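Local coordinates for aldehyde dehydrogenase (Anabaena variabilis, PDB 4H7N), which probably oxidises aldehydes to carboxylic acids with NAD+ as hydride acceptor, as members of the aldehyde dehydrogenase family do, at residues Phe205-Gly210 with Leu450-Arg455; Ser265-Glu270 with Tyr390-Ala395; Leu384-Ile389 with Gln410-Ala415; Glu429-Ala434 with Gly441-Gly446. All coordinates share one frame; numbering follows the deposited sequence.

Contact 1. Residues Phe205-Gly210 with Leu450-Arg455; sequences FVCFTG and LKRFLR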
loop_
_atom_site.group_PDB
_atom_site.type_symbol
_atom_site.label_atom_id
_atom_site.label_comp_id
_atom_site.label_asym_id
_atom_site.label_seq_id
_atom_site.Cartn_x
_atom_site.Cartn_y
_atom_site.Cartn_z
ATOM N N PHE A 205 -9.437 -6.848 -2.293
ATOM C CA PHE A 205 -8.735 -5.627 -2.682
ATOM C C PHE A 205 -9.848 -4.667 -3.206
ATOM O O PHE A 205 -10.689 -5.072 -4.033
ATOM C CB PHE A 205 -7.701 -5.936 -3.782
ATOM C CG PHE A 205 -6.729 -4.803 -4.080
ATOM C CD1 PHE A 205 -7.163 -3.598 -4.612
ATOM C CD2 PHE A 205 -5.383 -4.973 -3.873
ATOM C CE1 PHE A 205 -6.284 -2.568 -4.847
ATOM C CE2 PHE A 205 -4.468 -3.953 -4.141
ATOM C CZ PHE A 205 -4.940 -2.736 -4.603
ATOM N N VAL A 206 -9.831 -3.417 -2.795
ATOM C CA VAL A 206 -10.787 -2.410 -3.292
ATOM C C VAL A 206 -10.101 -1.199 -3.872
ATOM O O VAL A 206 -9.222 -0.576 -3.229
ATOM C CB VAL A 206 -11.830 -1.974 -2.236
ATOM C CG1 VAL A 206 -11.202 -1.279 -1.032
ATOM C CG2 VAL A 206 -12.875 -1.047 -2.887
ATOM N N CYS A 207 -10.493 -0.848 -5.101
ATOM C CA CYS A 207 -10.142 0.426 -5.754
ATOM C C CYS A 207 -11.345 1.382 -5.771
ATOM O O CYS A 207 -12.449 1.019 -6.257
ATOM C CB CYS A 207 -9.756 0.177 -7.201
ATOM S SG CYS A 207 -8.330 -0.877 -7.346
ATOM N N PHE A 208 -11.170 2.582 -5.236
ATOM C CA PHE A 208 -12.244 3.571 -5.176
ATOM C C PHE A 208 -11.724 4.924 -5.625
ATOM O O PHE A 208 -10.645 5.424 -5.160
ATOM C CB PHE A 208 -12.815 3.696 -3.765
ATOM C CG PHE A 208 -13.785 4.817 -3.611
ATOM C CD1 PHE A 208 -15.119 4.633 -3.915
ATOM C CD2 PHE A 208 -13.358 6.086 -3.194
ATOM C CE1 PHE A 208 -16.034 5.670 -3.772
ATOM C CE2 PHE A 208 -14.251 7.135 -3.092
ATOM C CZ PHE A 208 -15.594 6.921 -3.374
ATOM N N THR A 209 -12.502 5.526 -6.520
ATOM C CA THR A 209 -12.302 6.868 -6.989
ATOM C C THR A 209 -13.580 7.638 -6.757
ATOM O O THR A 209 -14.664 7.150 -7.116
ATOM C CB THR A 209 -11.998 6.843 -8.493
ATOM O OG1 THR A 209 -10.833 6.067 -8.732
ATOM C CG2 THR A 209 -11.731 8.259 -9.018
ATOM N N GLY A 210 -13.464 8.825 -6.179
ATOM C CA GLY A 210 -14.624 9.655 -5.850
ATOM C C GLY A 210 -14.275 10.725 -4.836
ATOM O O GLY A 210 -13.128 11.185 -4.764
ATOM N N LEU A 450 0.349 -2.182 -12.046
ATOM C CA LEU A 450 -0.067 -3.546 -12.203
ATOM C C LEU A 450 0.382 -4.343 -11.000
ATOM O O LEU A 450 -0.326 -5.184 -10.523
ATOM C CB LEU A 450 0.460 -4.149 -13.493
ATOM C CG LEU A 450 -0.185 -5.499 -13.714
ATOM C CD1 LEU A 450 -0.674 -5.577 -15.114
ATOM C CD2 LEU A 450 0.832 -6.566 -13.398
ATOM N N LYS A 451 1.569 -4.045 -10.482
ATOM C CA LYS A 451 2.094 -4.821 -9.388
ATOM C C LYS A 451 1.355 -4.687 -8.081
ATOM O O LYS A 451 1.351 -5.586 -7.257
ATOM C CB LYS A 451 3.569 -4.524 -9.238
ATOM C CG LYS A 451 4.344 -5.029 -10.454
ATOM C CD LYS A 451 5.850 -4.826 -10.315
ATOM C CE LYS A 451 6.515 -6.074 -9.737
ATOM N NZ LYS A 451 6.415 -7.203 -10.707
ATOM N N ARG A 452 0.634 -3.606 -7.887
ATOM C CA ARG A 452 -0.209 -3.551 -6.727
ATOM C C ARG A 452 -1.205 -4.713 -6.590
ATOM O O ARG A 452 -1.682 -4.987 -5.470
ATOM C CB ARG A 452 -0.849 -2.177 -6.610
ATOM C CG ARG A 452 -1.936 -1.907 -7.552
ATOM C CD ARG A 452 -2.233 -0.381 -7.648
ATOM N NE ARG A 452 -2.727 -0.229 -9.005
ATOM C CZ ARG A 452 -3.861 0.351 -9.405
ATOM N NH1 ARG A 452 -4.697 0.921 -8.563
ATOM N NH2 ARG A 452 -4.128 0.393 -10.704
ATOM N N PHE A 453 -1.550 -5.370 -7.703
ATOM C CA PHE A 453 -2.556 -6.445 -7.697
ATOM C C PHE A 453 -1.973 -7.853 -7.477
ATOM O O PHE A 453 -2.694 -8.826 -7.596
ATOM C CB PHE A 453 -3.344 -6.433 -9.020
ATOM C CG PHE A 453 -4.150 -5.181 -9.210
ATOM C CD1 PHE A 453 -5.057 -4.797 -8.261
ATOM C CD2 PHE A 453 -3.886 -4.338 -10.250
ATOM C CE1 PHE A 453 -5.808 -3.618 -8.403
ATOM C CE2 PHE A 453 -4.562 -3.139 -10.375
ATOM C CZ PHE A 453 -5.532 -2.787 -9.471
ATOM N N LEU A 454 -0.683 -7.917 -7.181
ATOM C CA LEU A 454 0.097 -9.160 -7.049
ATOM C C LEU A 454 0.776 -9.202 -5.719
ATOM O O LEU A 454 1.224 -8.144 -5.214
ATOM C CB LEU A 454 1.185 -9.199 -8.135
ATOM C CG LEU A 454 0.583 -9.284 -9.563
ATOM C CD1 LEU A 454 1.640 -8.802 -10.523
ATOM C CD2 LEU A 454 0.185 -10.714 -9.895
ATOM N N ARG A 455 0.789 -10.372 -5.095
ATOM C CA ARG A 455 1.607 -10.553 -3.924
ATOM C C ARG A 455 2.886 -11.236 -4.401
ATOM O O ARG A 455 2.844 -12.183 -5.167
ATOM C CB ARG A 455 0.931 -11.440 -2.906
ATOM C CG ARG A 455 -0.216 -10.787 -2.193
ATOM C CD ARG A 455 -0.570 -11.691 -1.022
ATOM N NE ARG A 455 -1.635 -11.180 -0.141
ATOM C CZ ARG A 455 -2.933 -11.413 -0.299
ATOM N NH1 ARG A 455 -3.787 -10.923 0.602
ATOM N NH2 ARG A 455 -3.379 -12.106 -1.345
#
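Phe205 and Cys207, side chains from strand 205-209 of the probably dinucleotide-binding sheet, meet Arg452 and Phe453 on the type I turn (Lys451 to Leu454) that leads into strand 454-462. The rings form an edge-to-face pair: the edge of Phe453 points at one face of Phe205, with CE1 of Phe453 3.7 Å from CE1 of Phe205, over the rim rather than the centre. Ring centroids lie 5.1 Å apart and the planes are inclined at 55°. Phe205 reaches the turn because its CG is turned anti to the backbone N (chi1 -169°); CE2 of Phe205 then lies 3.3 Å from the carbonyl O of Arg452. Cys207 SG makes a sulfur-aromatic contact in the plane of the Phe453 ring, at its edge, 3.9 Å from CE1 of Phe453. The guanidinium of Arg452 covers Phe453 CZ, while its NH2 forms a salt bridge with Asp146. A serine in place of Phe205 would probably leave the Phe453 edge without its aromatic face and open a gap between strand 205-209 and the turn. The contact joins two strands that both pair with strand 118-134, as the turn into the last strand meets the probable dinucleotide-binding sheet of the aldehyde dehydrogenase fold.

Contact 2. Residues Ser265-Glu270 with Tyr390-Ala395; sequences SCLSIE and YGLSAA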
loop_
_atom_site.group_PDB
_atom_site.type_symbol
_atom_site.label_atom_id
_atom_site.label_comp_id
_atom_site.label_asym_id
_atom_site.label_seq_id
_atom_site.Cartn_x
_atom_site.Cartn_y
_atom_site.Cartn_z
ATOM N N SER A 265 -13.757 16.702 -13.225
ATOM C CA SER A 265 -12.563 15.915 -13.256
ATOM C C SER A 265 -11.758 16.219 -12.007
ATOM O O SER A 265 -11.570 17.394 -11.648
ATOM C CB SER A 265 -11.730 16.224 -14.468
ATOM O OG SER A 265 -10.553 15.510 -14.486
ATOM N N CYS A 266 -11.216 15.141 -11.423
ATOM C CA CYS A 266 -10.225 15.211 -10.312
ATOM C C CYS A 266 -9.026 16.098 -10.709
ATOM O O CYS A 266 -8.444 16.765 -9.863
ATOM C CB CYS A 266 -9.732 13.770 -9.960
ATOM S SG CYS A 266 -11.076 12.809 -9.217
ATOM N N LEU A 267 -8.709 16.093 -12.002
ATOM C CA LEU A 267 -7.507 16.745 -12.598
ATOM C C LEU A 267 -7.761 18.113 -13.188
ATOM O O LEU A 267 -6.894 18.708 -13.847
ATOM C CB LEU A 267 -6.963 15.874 -13.759
ATOM C CG LEU A 267 -6.743 14.436 -13.359
ATOM C CD1 LEU A 267 -6.414 13.571 -14.567
ATOM C CD2 LEU A 267 -5.677 14.374 -12.305
ATOM N N SER A 268 -8.943 18.636 -12.956
ATOM C CA SER A 268 -9.291 19.922 -13.462
ATOM C C SER A 268 -8.454 20.964 -12.705
ATOM O O SER A 268 -8.328 20.880 -11.468
ATOM C CB SER A 268 -10.792 20.212 -13.173
ATOM O OG SER A 268 -11.156 21.307 -13.952
ATOM N N ILE A 269 -7.987 21.981 -13.424
ATOM C CA ILE A 269 -7.383 23.157 -12.806
ATOM C C ILE A 269 -8.541 23.947 -12.137
ATOM O O ILE A 269 -9.474 24.377 -12.823
ATOM C CB ILE A 269 -6.654 24.055 -13.819
ATOM C CG1 ILE A 269 -5.481 23.342 -14.505
ATOM C CG2 ILE A 269 -6.196 25.351 -13.130
ATOM C CD1 ILE A 269 -4.473 22.719 -13.527
ATOM N N GLU A 270 -8.478 24.134 -10.827
ATOM C CA GLU A 270 -9.557 24.785 -10.120
ATOM C C GLU A 270 -9.139 26.081 -9.420
ATOM O O GLU A 270 -9.968 26.748 -8.833
ATOM C CB GLU A 270 -10.131 23.814 -9.105
ATOM C CG GLU A 270 -10.936 22.670 -9.748
ATOM C CD GLU A 270 -12.030 22.044 -8.845
ATOM O OE1 GLU A 270 -12.316 22.579 -7.754
ATOM O OE2 GLU A 270 -12.581 20.981 -9.251
ATOM N N TYR A 390 -5.975 18.973 -0.405
ATOM C CA TYR A 390 -5.729 18.083 -1.514
ATOM C C TYR A 390 -4.247 18.064 -1.935
ATOM O O TYR A 390 -3.419 18.786 -1.378
ATOM C CB TYR A 390 -6.592 18.558 -2.698
ATOM C CG TYR A 390 -8.072 18.384 -2.424
ATOM C CD1 TYR A 390 -8.611 17.123 -2.453
ATOM C CD2 TYR A 390 -8.929 19.453 -2.102
ATOM C CE1 TYR A 390 -9.961 16.920 -2.225
ATOM C CE2 TYR A 390 -10.299 19.243 -1.914
ATOM C CZ TYR A 390 -10.785 17.965 -1.972
ATOM O OH TYR A 390 -12.093 17.568 -1.773
ATOM N N GLY A 391 -3.918 17.239 -2.923
ATOM C CA GLY A 391 -2.532 17.133 -3.352
ATOM C C GLY A 391 -2.367 16.186 -4.500
ATOM O O GLY A 391 -1.435 15.374 -4.524
ATOM N N LEU A 392 -3.263 16.317 -5.486
ATOM C CA LEU A 392 -3.266 15.416 -6.597
ATOM C C LEU A 392 -2.284 15.901 -7.675
ATOM O O LEU A 392 -1.319 15.184 -8.012
ATOM C CB LEU A 392 -4.698 15.294 -7.187
ATOM C CG LEU A 392 -4.929 14.148 -8.138
ATOM C CD1 LEU A 392 -4.676 12.787 -7.506
ATOM C CD2 LEU A 392 -6.344 14.129 -8.721
ATOM N N SER A 393 -2.537 17.095 -8.230
ATOM C CA SER A 393 -1.645 17.633 -9.260
ATOM C C SER A 393 -1.536 19.143 -9.189
ATOM O O SER A 393 -2.239 19.792 -8.423
ATOM C CB SER A 393 -2.173 17.260 -10.676
ATOM O OG SER A 393 -3.213 16.292 -10.622
ATOM N N ALA A 394 -0.757 19.694 -10.113
ATOM C CA ALA A 394 -0.580 21.129 -10.265
ATOM C C ALA A 394 0.091 21.454 -11.597
ATOM O O ALA A 394 0.588 20.581 -12.289
ATOM C CB ALA A 394 0.248 21.709 -9.114
ATOM N N ALA A 395 0.123 22.723 -11.927
ATOM C CA ALA A 395 0.826 23.190 -13.126
ATOM C C ALA A 395 1.633 24.452 -12.813
ATOM O O ALA A 395 1.162 25.307 -12.044
ATOM C CB ALA A 395 -0.154 23.452 -14.231
#
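Cys266, Leu267 and Ile269 make a buried, mostly apolar contact with Leu392, Ser393 and Ala395, where the loop entering strand 269-275 passes beside the start of strand 393-397. Both strands belong to the seven-stranded sheet, in which strand 237-241 separates them, so side chains rather than backbones do the touching; the two segments run in nearly the same direction, 21° apart. One methyl of Leu392 is the hub. Its CD2 lies 3.6 Å from CB of Cys266 and 3.7 Å from CD2 of Leu267, and it also rests against the carbonyl O of Cys266. CG of Leu392 is anti to its own backbone N (chi1 -166°), which turns the isobutyl group to the loop. The same CD2 of Leu267 also sits 3.5 Å from OG of Ser393. That hydroxyl is nearly eclipsed with the backbone N (chi1 -11°) and hydrogen-bonds to Asp237. Further along, CD1 of Ile269 approaches CB of Ala395 more loosely, at 4.4 Å. The loop has its own bracing, a type I turn from Ser265 to Ser268 and an ST turn in which Leu267 N donates to Ser265 OG (3.1 Å). The side chain of Leu392 is about 4 Å from that of Glu232, the predicted active-site residue, and Cys266, in a Gly-Gln-Ser-Cys sequence like that around the family's nucleophilic cysteine, is probably its counterpart. The direct contact between cysteine loop and strand 393-397 is thus made largely by methyl groups, while Ser393 and Glu270 send polar bonds to the intervening strand 237-241.

Contact 3. Residues Leu384-Ile389 with Gln410-Ala415; sequences LANDTI and QLNAGA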
loop_
_atom_site.group_PDB
_atom_site.type_symbol
_atom_site.label_atom_id
_atom_site.label_comp_id
_atom_site.label_asym_id
_atom_site.label_seq_id
_atom_site.Cartn_x
_atom_site.Cartn_y
_atom_site.Cartn_z
ATOM N N LEU A 384 0.108 29.816 -1.381
ATOM C CA LEU A 384 -1.295 29.663 -1.815
ATOM C C LEU A 384 -1.562 28.318 -2.504
ATOM O O LEU A 384 -2.531 27.672 -2.194
ATOM C CB LEU A 384 -1.724 30.824 -2.720
ATOM C CG LEU A 384 -1.702 32.213 -2.042
ATOM C CD1 LEU A 384 -1.661 33.313 -3.103
ATOM C CD2 LEU A 384 -2.891 32.404 -1.116
ATOM N N ALA A 385 -0.668 27.868 -3.380
ATOM C CA ALA A 385 -0.871 26.615 -4.094
ATOM C C ALA A 385 -0.919 25.458 -3.115
ATOM O O ALA A 385 -1.640 24.472 -3.347
ATOM C CB ALA A 385 0.240 26.367 -5.103
ATOM N N ASN A 386 -0.148 25.581 -2.031
ATOM C CA ASN A 386 -0.044 24.502 -1.032
ATOM C C ASN A 386 -1.082 24.621 0.100
ATOM O O ASN A 386 -1.149 23.736 0.946
ATOM C CB ASN A 386 1.365 24.448 -0.416
ATOM C CG ASN A 386 2.375 23.727 -1.314
ATOM O OD1 ASN A 386 2.020 22.893 -2.136
ATOM N ND2 ASN A 386 3.654 23.994 -1.094
ATOM N N ASP A 387 -1.877 25.690 0.090
ATOM C CA ASP A 387 -2.921 25.902 1.094
ATOM C C ASP A 387 -4.225 25.138 0.753
ATOM O O ASP A 387 -5.241 25.734 0.366
ATOM C CB ASP A 387 -3.222 27.419 1.190
ATOM C CG ASP A 387 -4.139 27.756 2.351
ATOM O OD1 ASP A 387 -3.970 27.073 3.360
ATOM O OD2 ASP A 387 -5.029 28.641 2.232
ATOM N N THR A 388 -4.185 23.820 0.883
ATOM C CA THR A 388 -5.287 22.976 0.451
ATOM C C THR A 388 -5.159 21.674 1.198
ATOM O O THR A 388 -4.031 21.297 1.572
ATOM C CB THR A 388 -5.157 22.696 -1.084
ATOM O OG1 THR A 388 -6.109 21.725 -1.486
ATOM C CG2 THR A 388 -3.763 22.170 -1.436
ATOM N N ILE A 389 -6.281 20.976 1.388
ATOM C CA ILE A 389 -6.255 19.594 1.911
ATOM C C ILE A 389 -6.077 18.539 0.845
ATOM O O ILE A 389 -5.957 17.355 1.140
ATOM C CB ILE A 389 -7.544 19.233 2.677
ATOM C CG1 ILE A 389 -8.746 19.283 1.736
ATOM C CG2 ILE A 389 -7.730 20.167 3.845
ATOM C CD1 ILE A 389 -9.870 18.400 2.216
ATOM N N GLN A 410 8.550 22.627 -5.040
ATOM C CA GLN A 410 8.036 23.068 -3.726
ATOM C C GLN A 410 6.617 22.690 -3.464
ATOM O O GLN A 410 6.106 22.927 -2.365
ATOM C CB GLN A 410 8.174 24.575 -3.596
ATOM C CG GLN A 410 9.622 24.982 -3.626
ATOM C CD GLN A 410 9.803 26.474 -3.527
ATOM O OE1 GLN A 410 9.384 27.096 -2.551
ATOM N NE2 GLN A 410 10.408 27.064 -4.533
ATOM N N LEU A 411 5.958 22.087 -4.459
ATOM C CA LEU A 411 4.546 21.871 -4.323
ATOM C C LEU A 411 4.236 20.475 -3.796
ATOM O O LEU A 411 4.838 19.511 -4.236
ATOM C CB LEU A 411 3.867 22.076 -5.678
ATOM C CG LEU A 411 4.074 23.456 -6.308
ATOM C CD1 LEU A 411 3.306 23.505 -7.644
ATOM C CD2 LEU A 411 3.537 24.533 -5.375
ATOM N N ASN A 412 3.275 20.387 -2.892
ATOM C CA ASN A 412 2.817 19.138 -2.326
ATOM C C ASN A 412 1.775 18.416 -3.220
ATOM O O ASN A 412 0.641 18.241 -2.839
ATOM C CB ASN A 412 2.244 19.410 -0.911
ATOM C CG ASN A 412 3.264 20.059 0.021
ATOM O OD1 ASN A 412 4.459 19.771 -0.035
ATOM N ND2 ASN A 412 2.798 20.973 0.847
ATOM N N ALA A 413 2.198 17.935 -4.380
ATOM C CA ALA A 413 1.324 17.237 -5.322
ATOM C C ALA A 413 2.076 16.189 -6.067
ATOM O O ALA A 413 3.284 16.320 -6.289
ATOM C CB ALA A 413 0.699 18.225 -6.307
ATOM N N GLY A 414 1.364 15.149 -6.494
ATOM C CA GLY A 414 2.004 14.007 -7.125
ATOM C C GLY A 414 2.510 14.242 -8.535
ATOM O O GLY A 414 3.545 13.718 -8.916
ATOM N N ALA A 415 1.753 14.978 -9.328
ATOM C CA ALA A 415 2.151 15.210 -10.741
ATOM C C ALA A 415 2.080 16.696 -11.110
ATOM O O ALA A 415 1.024 17.315 -10.986
ATOM C CB ALA A 415 1.292 14.378 -11.663
HETATM O O HOH W 1 -0.209 21.217 0.517
#
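Asn386 grips the backbone of Gln410-Ala415 with both ends of its amide, and this is the tight part of the contact. OD1 of Asn386 accepts from Asn412 N at 2.9 Å along an almost straight bond (175°), the donor tilted somewhat out of the carbonyl plane. ND2 of Asn386 donates to Gln410 O at 3.0 Å, and that oxygen lies in the plane of the amide. With CG anti to the carbonyl carbon (chi1 -80°), the amide is carried across to the loop, where two bonds fix its rotation. The side-chain amide of Asn412 stacks closely on it, planes 12° apart, with ND2 of Asn412 3.5 Å from CG of Asn386. Deeper still, CB of Ala385 packs on CD2 of Leu411 at 3.8 Å; Ala385 also touches strand 237-241 and Leu411 touches strand 393-397, which buries this pair against the sheet. Leu384-Ile389, at the end of helix 378-386, leads into a beta-alpha-beta unit that begins with strand 393-397; Gln410-Ala415 closes it, running from helix 401-408 into the adjacent parallel strand 415-418. Exchanging Asn386 for a leucine would probably leave Asn412 N and Gln410 O without their mates and the loop less firmly tied to the helix end. Toward solvent the fit is looser. A water spans the distance there, donating to Asn386 O at 2.7 Å and accepting from Asn412 ND2 at 3.0 Å. Gln410 gives only its carbonyl to Asn386, while its exposed side chain turns back to bond Lys406 O through NE2.

Contact 4. Residues Glu429-Ala434 with Gly441-Gly446; sequences EGEKNA and GGSRVG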
loop_
_atom_site.group_PDB
_atom_site.type_symbol
_atom_site.label_atom_id
_atom_site.label_comp_id
_atom_site.label_asym_id
_atom_site.label_seq_id
_atom_site.Cartn_x
_atom_site.Cartn_y
_atom_site.Cartn_z
ATOM N N GLU A 429 2.135 8.169 -18.392
ATOM C CA GLU A 429 3.502 7.861 -17.970
ATOM C C GLU A 429 3.818 8.756 -16.804
ATOM O O GLU A 429 3.232 9.829 -16.676
ATOM C CB GLU A 429 4.507 8.117 -19.077
ATOM C CG GLU A 429 4.172 7.342 -20.321
ATOM C CD GLU A 429 3.728 8.236 -21.485
ATOM O OE1 GLU A 429 2.912 9.254 -21.325
ATOM O OE2 GLU A 429 4.227 7.853 -22.553
ATOM N N GLY A 430 4.712 8.302 -15.940
ATOM C CA GLY A 430 5.065 9.089 -14.738
ATOM C C GLY A 430 4.372 8.570 -13.483
ATOM O O GLY A 430 3.217 8.872 -13.233
ATOM N N GLU A 431 5.096 7.789 -12.701
ATOM C CA GLU A 431 4.595 7.297 -11.427
ATOM C C GLU A 431 4.444 8.447 -10.464
ATOM O O GLU A 431 5.277 9.343 -10.399
ATOM C CB GLU A 431 5.507 6.222 -10.854
ATOM C CG GLU A 431 4.995 4.803 -11.183
ATOM C CD GLU A 431 5.978 3.669 -10.855
ATOM O OE1 GLU A 431 6.890 3.893 -10.015
ATOM O OE2 GLU A 431 5.825 2.547 -11.428
ATOM N N LYS A 432 3.335 8.435 -9.740
ATOM C CA LYS A 432 3.006 9.506 -8.850
ATOM C C LYS A 432 2.218 8.974 -7.669
ATOM O O LYS A 432 1.374 8.066 -7.807
ATOM C CB LYS A 432 2.170 10.584 -9.536
ATOM C CG LYS A 432 1.019 10.026 -10.358
ATOM C CD LYS A 432 -0.113 11.041 -10.482
ATOM C CE LYS A 432 -1.230 10.521 -11.383
ATOM N NZ LYS A 432 -0.675 10.088 -12.699
ATOM N N ASN A 433 2.493 9.545 -6.506
ATOM C CA ASN A 433 1.679 9.269 -5.286
ATOM C C ASN A 433 0.907 10.550 -4.932
ATOM O O ASN A 433 1.474 11.643 -4.925
ATOM C CB ASN A 433 2.586 8.831 -4.094
ATOM C CG ASN A 433 3.369 7.532 -4.369
ATOM O OD1 ASN A 433 4.550 7.450 -4.201
ATOM N ND2 ASN A 433 2.681 6.521 -4.841
ATOM N N ALA A 434 -0.371 10.444 -4.595
ATOM C CA ALA A 434 -1.076 11.634 -4.106
ATOM C C ALA A 434 -0.555 12.122 -2.757
ATOM O O ALA A 434 -0.060 11.347 -1.946
ATOM C CB ALA A 434 -2.567 11.360 -3.998
ATOM N N GLY A 441 -2.341 4.415 -1.395
ATOM C CA GLY A 441 -2.195 3.106 -1.991
ATOM C C GLY A 441 -1.201 3.027 -3.153
ATOM O O GLY A 441 -1.198 2.038 -3.888
ATOM N N GLY A 442 -0.384 4.058 -3.347
ATOM C CA GLY A 442 0.653 3.998 -4.375
ATOM C C GLY A 442 0.205 4.625 -5.712
ATOM O O GLY A 442 -0.445 5.649 -5.747
ATOM N N SER A 443 0.627 4.026 -6.795
ATOM C CA SER A 443 0.440 4.622 -8.119
ATOM C C SER A 443 -0.328 3.640 -8.997
ATOM O O SER A 443 -0.110 2.431 -8.881
ATOM C CB SER A 443 1.814 4.922 -8.751
ATOM O OG SER A 443 1.593 5.666 -9.926
ATOM N N ARG A 444 -1.211 4.150 -9.848
ATOM C CA ARG A 444 -1.911 3.305 -10.845
ATOM C C ARG A 444 -1.260 3.424 -12.186
ATOM O O ARG A 444 -1.725 2.875 -13.163
ATOM C CB ARG A 444 -3.412 3.605 -10.937
ATOM C CG ARG A 444 -3.773 5.007 -11.278
ATOM C CD ARG A 444 -5.196 5.087 -11.770
ATOM N NE ARG A 444 -6.239 4.621 -10.851
ATOM C CZ ARG A 444 -7.310 5.339 -10.502
ATOM N NH1 ARG A 444 -7.468 6.584 -10.932
ATOM N NH2 ARG A 444 -8.249 4.819 -9.733
ATOM N N VAL A 445 -0.123 4.093 -12.220
ATOM C CA VAL A 445 0.578 4.342 -13.456
ATOM C C VAL A 445 1.815 3.475 -13.500
ATOM O O VAL A 445 2.460 3.219 -12.492
ATOM C CB VAL A 445 0.859 5.860 -13.630
ATOM C CG1 VAL A 445 2.001 6.103 -14.603
ATOM C CG2 VAL A 445 -0.419 6.557 -14.115
ATOM N N GLY A 446 2.089 2.956 -14.678
ATOM C CA GLY A 446 3.305 2.199 -14.930
ATOM C C GLY A 446 3.315 0.823 -14.341
ATOM O O GLY A 446 2.281 0.243 -14.086
HETATM O O HOH W 2 -1.510 7.679 -4.130
#
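Glu431, Lys432 and Asn433 face Ser443, Val445 and Gly442 in a pair of antiparallel loops, 173° apart in direction, that flank the short strand 439-440 beside the predicted active-site residue Glu232, whose side chain is about 5 Å from that of Lys432. The joint turns on Ser443. Its OG, anti to the backbone N (chi1 -172°), accepts from Lys432 N at 3.3 Å across the contact and from Val445 N at 3.3 Å in its own loop, an ST turn. Two backbone donors thus hold one hydroxyl. Val445 spreads its two methyls: CG1 meets Gly430 O at 3.3 Å, while CG2 lies 3.8 Å from NZ of Lys432, the side chains of Lys432 and Val445 crossing at a slant. From the other loop, CG of Glu431 rests 3.3 Å from the carbonyl O of Val445; OE2 of Glu431 accepts a hydrogen bond from Ala448 N and OE1 forms a salt bridge with Lys456 of the second subunit. Near the far end, Asn433 ND2 stands 3.2 Å from Gly442 C. A water bridges Ala434 N with Gly442 O, donating to the latter at 2.8 Å. Positive phi angles at Gly442 and Gly446 favour glycine. OD1 of Asn433 bonds Lys456 N of the second subunit. The chemistry implies loops joined by one serine hydroxyl, a water and the packing of Val445; Glu431 and Glu429 reach the second subunit, whereas Lys432 lies near the predicted active site.

Contacts 1 and 2 are buried and rely on side-chain packing, aromatic and sulfur in contact 1, aliphatic in contact 2. Contacts 3 and 4 are partly buried and each includes a bridging water, but contact 3 rests on an amide gripping the backbone, contact 4 on one serine hydroxyl plus packing. Contacts 2 and 3 share the seven-stranded sheet and join through Ala394 N to Ala415 O. Contact 4 hangs from contact 1's sheet through strand 439-440, its Arg444 reaching Thr209, and meets contact 3 where Lys432 packs on Gly414 and Ala415. Contacts 1, 3 and 4 also meet the second subunit; contact 2 does not. Contacts 1, 2 and 4 approach Glu232, while contact 3 stands apart.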